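Local coordinates for protein putative N-acetylneuraminate lyase ([Ruminococcus] gnavus ATCC 29149, PDB 6RB7) that belongs to the dihydrodipicolinate synthetase family of (beta/alpha)8-barrel proteins and is found here in a four-chain assembly, at residues V75-S80 and K93-N98; T108-V113 and A135-P140; D166-N171 and N193-A198. All coordinates share one frame; numbering follows the deposited sequence.

Interaction 1: residues V75-S80 and K93-N98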
# COMPACT_ATOMS: atom_id res chain seq x y z
N VAL A 75 -4.26 28.71 16.97
CA VAL A 75 -4.79 28.33 15.65
C VAL A 75 -3.63 27.90 14.75
O VAL A 75 -2.47 28.44 14.85
CB VAL A 75 -5.63 29.41 14.97
CG1 VAL A 75 -6.96 29.57 15.66
CG2 VAL A 75 -4.90 30.74 14.87
N TYR A 76 -3.91 26.93 13.90
CA TYR A 76 -2.98 26.36 12.91
C TYR A 76 -3.47 26.85 11.56
O TYR A 76 -4.51 26.42 11.08
CB TYR A 76 -2.95 24.84 13.04
CG TYR A 76 -2.16 24.16 11.95
CD1 TYR A 76 -0.78 24.20 11.95
CD2 TYR A 76 -2.78 23.39 10.99
CE1 TYR A 76 -0.04 23.55 10.96
CE2 TYR A 76 -2.06 22.76 9.99
CZ TYR A 76 -0.69 22.86 9.97
OH TYR A 76 0.00 22.23 9.00
N VAL A 77 -2.74 27.83 11.00
CA VAL A 77 -3.26 28.62 9.86
C VAL A 77 -2.66 28.14 8.53
O VAL A 77 -1.44 27.90 8.47
CB VAL A 77 -2.94 30.10 10.12
CG1 VAL A 77 -3.49 30.96 8.99
CG2 VAL A 77 -3.45 30.55 11.47
N ASN A 78 -3.48 28.07 7.50
CA ASN A 78 -3.05 27.74 6.12
C ASN A 78 -2.47 26.32 6.09
O ASN A 78 -1.59 26.08 5.27
CB ASN A 78 -2.08 28.78 5.54
CG ASN A 78 -2.74 30.10 5.28
OD1 ASN A 78 -3.90 30.15 4.87
ND2 ASN A 78 -2.01 31.19 5.55
N GLY A 79 -3.03 25.41 6.88
CA GLY A 79 -2.81 23.97 6.70
C GLY A 79 -3.65 23.42 5.56
O GLY A 79 -4.39 24.17 4.89
N SER A 80 -3.60 22.11 5.32
CA SER A 80 -4.47 21.51 4.30
C SER A 80 -5.94 21.62 4.69
O SER A 80 -6.76 21.78 3.81
CB SER A 80 -4.07 20.10 3.92
OG SER A 80 -4.12 19.26 5.03
N LYS A 93 -0.95 34.88 2.43
CA LYS A 93 -0.52 36.10 3.13
C LYS A 93 -1.73 36.87 3.65
O LYS A 93 -1.71 37.28 4.83
CB LYS A 93 0.27 37.00 2.19
CG LYS A 93 1.67 36.50 1.89
CD LYS A 93 2.41 37.46 0.99
CE LYS A 93 3.82 37.03 0.69
NZ LYS A 93 4.47 37.98 -0.27
N ILE A 94 -2.77 37.02 2.84
CA ILE A 94 -3.99 37.74 3.25
C ILE A 94 -4.63 37.03 4.46
O ILE A 94 -4.99 37.69 5.44
CB ILE A 94 -4.95 37.92 2.07
CG1 ILE A 94 -4.29 38.87 1.05
CG2 ILE A 94 -6.30 38.43 2.57
CD1 ILE A 94 -4.99 38.90 -0.26
N VAL A 95 -4.70 35.70 4.43
CA VAL A 95 -5.28 34.99 5.58
C VAL A 95 -4.48 35.33 6.84
O VAL A 95 -5.07 35.70 7.87
CB VAL A 95 -5.33 33.47 5.34
CG1 VAL A 95 -5.68 32.73 6.60
CG2 VAL A 95 -6.29 33.13 4.20
N LEU A 96 -3.16 35.16 6.80
CA LEU A 96 -2.36 35.28 8.03
C LEU A 96 -2.39 36.75 8.53
O LEU A 96 -2.48 36.95 9.73
CB LEU A 96 -0.95 34.77 7.82
CG LEU A 96 -0.08 34.79 9.06
CD1 LEU A 96 -0.63 33.83 10.14
CD2 LEU A 96 1.34 34.40 8.69
N GLU A 97 -2.33 37.70 7.61
CA GLU A 97 -2.41 39.13 8.01
C GLU A 97 -3.69 39.39 8.78
O GLU A 97 -3.64 40.09 9.79
CB GLU A 97 -2.31 40.00 6.76
CG GLU A 97 -0.92 40.03 6.21
CD GLU A 97 -0.78 40.63 4.82
OE1 GLU A 97 -1.79 41.09 4.26
OE2 GLU A 97 0.34 40.59 4.27
N ASN A 98 -4.82 38.85 8.32
CA ASN A 98 -6.13 39.09 8.95
C ASN A 98 -6.27 38.32 10.26
O ASN A 98 -6.89 38.84 11.18
CB ASN A 98 -7.24 38.89 7.95
CG ASN A 98 -7.31 40.08 7.00
OD1 ASN A 98 -7.79 41.15 7.41
ND2 ASN A 98 -6.78 39.93 5.78
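Val-77 and Asn-78, at the end of strand 74-77 and just beyond it, meet Val-95 and Leu-96 on one side of helix 89-103. In the strand, Val-75 and Val-77 direct their side chains to the helix-covered surface, while Tyr-76 between them turns to the other surface and meets Ile-110 and His-112. Val-77 carries CG1 anti to the backbone N (chi1 -178°), and Val-95 holds its own CG1 in the same way; the two methyl groups come to 3.7 Å of each other (Val-77 CG1 to Val-95 CG1) as the side chains pass alongside, pointing in opposite senses. The same Val-77 CG1 lies 4.2 Å from Leu-96 CD1, and Leu-96 continues this apolar layer onto Val-109 and Ala-111 of the next strand and onto Ala-128 of helix 118-130. At Asn-78 the backbone enters the left-handed helical region and leaves the strand. Its side chain still reaches the helix: OD1 lies 3.6 Å from both CB and CG1 of Val-95, a van der Waals contact of the amide oxygen with the valine, and ND2 gives a weak hydrogen bond to the carbonyl O of Arg-92. Val-95 also packs on Ile-55. No hydrogen bond links 75-80 to 93-98, so this contact rests on van der Waals packing. A buried strand backed by the helix that follows it is the beta-alpha half of a beta-alpha-beta unit, the repeating element of the TIM barrel.

Interaction 2: residues T108-V113 and A135-P140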
# COMPACT_ATOMS: atom_id res chain seq x y z
N THR A 108 -1.89 31.30 20.40
CA THR A 108 -0.63 30.81 19.82
C THR A 108 -0.91 30.66 18.32
O THR A 108 -1.94 30.05 17.96
CB THR A 108 -0.20 29.50 20.45
OG1 THR A 108 0.02 29.74 21.85
CG2 THR A 108 1.04 28.92 19.83
N VAL A 109 -0.05 31.17 17.46
CA VAL A 109 -0.29 31.11 16.01
C VAL A 109 0.80 30.26 15.38
O VAL A 109 2.00 30.64 15.47
CB VAL A 109 -0.42 32.48 15.35
CG1 VAL A 109 -0.59 32.34 13.84
CG2 VAL A 109 -1.57 33.26 15.95
N ILE A 110 0.40 29.16 14.75
CA ILE A 110 1.32 28.32 13.96
C ILE A 110 0.91 28.50 12.50
O ILE A 110 -0.26 28.22 12.16
CB ILE A 110 1.22 26.84 14.38
CG1 ILE A 110 1.48 26.63 15.86
CG2 ILE A 110 2.13 26.00 13.48
CD1 ILE A 110 1.21 25.21 16.33
N ALA A 111 1.80 29.02 11.68
CA ALA A 111 1.53 29.27 10.24
C ALA A 111 2.17 28.17 9.40
O ALA A 111 3.38 28.05 9.37
CB ALA A 111 2.03 30.62 9.83
N HIS A 112 1.34 27.32 8.81
CA HIS A 112 1.80 26.33 7.83
C HIS A 112 2.19 27.06 6.56
O HIS A 112 1.33 27.76 5.98
CB HIS A 112 0.72 25.28 7.59
CG HIS A 112 1.19 24.28 6.58
ND1 HIS A 112 0.70 24.26 5.29
CD2 HIS A 112 2.16 23.34 6.65
CE1 HIS A 112 1.32 23.28 4.63
NE2 HIS A 112 2.27 22.73 5.42
N VAL A 113 3.46 26.93 6.14
CA VAL A 113 4.00 27.74 5.02
C VAL A 113 4.46 26.88 3.86
O VAL A 113 4.92 27.46 2.86
CB VAL A 113 5.12 28.66 5.54
CG1 VAL A 113 4.58 29.70 6.51
CG2 VAL A 113 6.31 27.89 6.07
N ALA A 135 5.15 29.98 15.56
CA ALA A 135 5.84 28.91 14.84
C ALA A 135 5.41 28.93 13.38
O ALA A 135 4.28 29.37 13.08
CB ALA A 135 5.55 27.56 15.48
N ILE A 136 6.25 28.35 12.55
CA ILE A 136 5.88 27.95 11.19
C ILE A 136 5.89 26.43 11.14
O ILE A 136 6.55 25.79 11.98
CB ILE A 136 6.80 28.56 10.12
CG1 ILE A 136 8.28 28.23 10.38
CG2 ILE A 136 6.55 30.07 10.04
CD1 ILE A 136 9.13 28.46 9.13
N ALA A 137 5.16 25.90 10.18
CA ALA A 137 5.04 24.45 9.97
C ALA A 137 5.19 24.10 8.51
O ALA A 137 4.95 24.94 7.63
CB ALA A 137 3.72 23.95 10.50
N ALA A 138 5.52 22.83 8.23
CA ALA A 138 5.64 22.37 6.83
C ALA A 138 5.35 20.87 6.75
O ALA A 138 6.00 20.08 7.44
CB ALA A 138 7.00 22.68 6.29
N ILE A 139 4.42 20.54 5.87
CA ILE A 139 4.34 19.17 5.31
C ILE A 139 5.61 18.88 4.53
O ILE A 139 6.39 19.80 4.23
CB ILE A 139 3.08 19.00 4.45
CG1 ILE A 139 3.05 19.94 3.25
CG2 ILE A 139 1.83 19.10 5.32
CD1 ILE A 139 2.00 19.54 2.23
N PRO A 140 5.87 17.64 4.17
CA PRO A 140 6.97 17.33 3.27
C PRO A 140 6.65 17.77 1.85
O PRO A 140 5.50 18.09 1.49
CB PRO A 140 7.07 15.78 3.29
CG PRO A 140 6.12 15.32 4.35
CD PRO A 140 5.11 16.42 4.51
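His-112 NE2 accepts the backbone N-H of Ile-139 at 3.1 Å; the bond is nearly straight (168°) and the donor lies only 3° out of the ring plane. At the other ring nitrogen, ND1 bonds to Asn-78 O, which leaves the imidazole tied to the loops that follow strands 74-77 and 135-138 and fixed in rotation. With CG anti to the backbone N (chi1 179°), the ring extends past Ala-137 to that amide, and Ile-139 CG1 packs 3.6 Å from NE2. Upstream the backbones form a parallel ladder: Ala-135 N bonds to Val-109 O (3.2 Å), Ala-111 N to Ala-135 O, Ala-137 N to Ala-111 O, and Val-113 N to Ala-137 O. These are consecutive strands of a beta-alpha-beta crossover, joined through helix 118-130, in the TIM barrel. Ile-110 turns its N and O the other way, to Val-75 and Val-77, while Val-109 N is taken by Asp-134 OD2 and His-112 O by Arg-92 NH2. Ile-110, Ala-135, His-112 and Ala-137 share the barrel interior, where Ile-110 CG2 lies 4.0 Å from Ala-137 CB. On the outer surface Val-113 CG1 meets Ile-136 CG2 at 4.1 Å, beneath Ile-158 of helix 148-160.

Interaction 3: residues D166-N171 and N193-A198. Unlike the reference sequence in segment 193-198: Ala-198 (reference Lys).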
# COMPACT_ATOMS: atom_id res chain seq x y z
N ASP A 166 10.22 29.25 15.71
CA ASP A 166 9.98 27.82 15.99
C ASP A 166 9.45 27.11 14.72
O ASP A 166 8.67 27.70 13.96
CB ASP A 166 8.98 27.62 17.11
CG ASP A 166 9.45 28.06 18.49
OD1 ASP A 166 10.67 28.27 18.69
OD2 ASP A 166 8.60 28.17 19.36
N PHE A 167 9.84 25.86 14.54
CA PHE A 167 9.51 25.10 13.31
C PHE A 167 8.88 23.76 13.72
O PHE A 167 9.47 22.97 14.49
CB PHE A 167 10.75 24.85 12.46
CG PHE A 167 10.48 24.26 11.11
CD1 PHE A 167 10.28 22.90 10.95
CD2 PHE A 167 10.48 25.07 9.99
CE1 PHE A 167 10.05 22.37 9.68
CE2 PHE A 167 10.23 24.54 8.73
CZ PHE A 167 10.04 23.19 8.58
N VAL A 168 7.73 23.47 13.14
CA VAL A 168 6.97 22.19 13.31
C VAL A 168 6.96 21.40 12.02
O VAL A 168 6.47 21.90 10.99
CB VAL A 168 5.54 22.45 13.79
CG1 VAL A 168 4.77 21.16 13.97
CG2 VAL A 168 5.52 23.26 15.10
N ILE A 169 7.42 20.15 12.07
CA ILE A 169 7.29 19.23 10.92
C ILE A 169 5.88 18.65 10.94
O ILE A 169 5.47 18.19 12.02
CB ILE A 169 8.32 18.10 11.07
CG1 ILE A 169 9.74 18.64 11.05
CG2 ILE A 169 8.07 17.01 10.03
CD1 ILE A 169 10.73 17.66 11.65
N TYR A 170 5.20 18.63 9.81
CA TYR A 170 3.86 18.01 9.72
C TYR A 170 4.01 16.67 9.01
O TYR A 170 4.28 16.63 7.79
CB TYR A 170 2.86 18.96 9.07
CG TYR A 170 1.43 18.59 9.34
CD1 TYR A 170 0.88 17.46 8.80
CD2 TYR A 170 0.63 19.36 10.17
CE1 TYR A 170 -0.45 17.13 9.02
CE2 TYR A 170 -0.68 18.99 10.46
CZ TYR A 170 -1.21 17.85 9.91
OH TYR A 170 -2.51 17.47 10.14
N ASN A 171 3.81 15.57 9.76
CA ASN A 171 3.94 14.20 9.22
C ASN A 171 2.58 13.71 8.77
O ASN A 171 1.69 13.58 9.59
CB ASN A 171 4.57 13.27 10.26
CG ASN A 171 4.86 11.90 9.72
OD1 ASN A 171 5.38 11.78 8.62
ND2 ASN A 171 4.50 10.85 10.48
N ASN A 193 15.79 25.26 15.76
CA ASN A 193 14.45 25.87 15.65
C ASN A 193 13.36 24.79 15.63
O ASN A 193 12.21 25.12 15.91
CB ASN A 193 14.29 26.76 14.42
CG ASN A 193 15.13 28.02 14.57
OD1 ASN A 193 15.93 28.12 15.49
ND2 ASN A 193 15.01 28.92 13.63
N VAL A 194 13.69 23.56 15.29
CA VAL A 194 12.66 22.46 15.26
C VAL A 194 12.20 22.23 16.70
O VAL A 194 13.02 21.88 17.55
CB VAL A 194 13.20 21.20 14.59
CG1 VAL A 194 12.20 20.06 14.72
CG2 VAL A 194 13.48 21.47 13.10
N ILE A 195 10.89 22.35 16.93
CA ILE A 195 10.28 22.15 18.25
C ILE A 195 9.50 20.85 18.29
O ILE A 195 9.10 20.46 19.40
CB ILE A 195 9.38 23.33 18.68
CG1 ILE A 195 8.19 23.56 17.75
CG2 ILE A 195 10.21 24.59 18.86
CD1 ILE A 195 7.09 24.38 18.37
N GLY A 196 9.31 20.17 17.16
CA GLY A 196 8.55 18.92 17.19
C GLY A 196 7.75 18.67 15.95
O GLY A 196 8.15 19.11 14.88
N VAL A 197 6.73 17.85 16.10
CA VAL A 197 6.08 17.13 14.98
C VAL A 197 4.57 17.20 15.20
O VAL A 197 4.12 16.80 16.28
CB VAL A 197 6.49 15.66 14.87
CG1 VAL A 197 5.84 14.99 13.68
CG2 VAL A 197 8.00 15.52 14.83
N ALA A 198 3.83 17.64 14.21
CA ALA A 198 2.38 17.42 14.14
C ALA A 198 2.16 16.11 13.42
O ALA A 198 2.50 16.02 12.22
CB ALA A 198 1.69 18.58 13.50
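Ile-195 lays its CG2 against the carboxylate of Asp-166, 3.6 Å from CG, while its CG1 branch sits between the backbone N and carbonyl carbon (chi1 62°) and reaches Val-168 CG2 at 3.8 Å. Asp-166 OD2 is hydrogen-bonded to Tyr-38 OH. The parallel ladder slips here: Phe-167 O receives Ile-195 N, but Ile-169 N goes to Gly-196 O (3.1 Å), a beta bulge that places Ile-195 and Gly-196 opposite Val-168. Gly-196 takes backbone angles (phi 147°) that call for glycine. Beyond it, Tyr-170 swings its CG anti to the backbone N (chi1 -161°), which brings CD2 to 3.6 Å from CB of Ala-198, a residue that differs from the reference sequence. Ala-198 O lies over one face of that ring, toward its rim, and accepts from Asn-171 N at 2.8 Å. Tyr-170 OH bonds to Ser-200 OG, just past the strand. On the other surface Val-194 CG2 touches Phe-167 CD1 at 4.1 Å. Strand 166-171 thus lies between strands 135-138 and 194-199, with Phe-167 and Ile-169 packed on helix 148-160 and Val-194 and Val-197 on helix 182-188.

Overall arrangement
All three contacts are buried in one barrel and follow in series along the chain. Interaction 1 is a strand-helix seam on the outside of the sheet; it has no hydrogen bond across it and rests on van der Waals packing, mostly of aliphatic groups but including the Asn-78 amide, whereas interactions 2 and 3 are strand-strand seams held by backbone ladders. The backbones of neighbouring strands 74-77 and 108-112 are hydrogen-bonded, which joins interactions 1 and 2; strands 135-138 and 166-171 join interactions 2 and 3 in the same way. Interactions 1 and 3, with centres about 17 Å apart, touch inside the barrel, where Tyr-76 OH lies 3.2 Å from Tyr-170 CD2. The ladder of interaction 2 is regular, that of interaction 3 bulged.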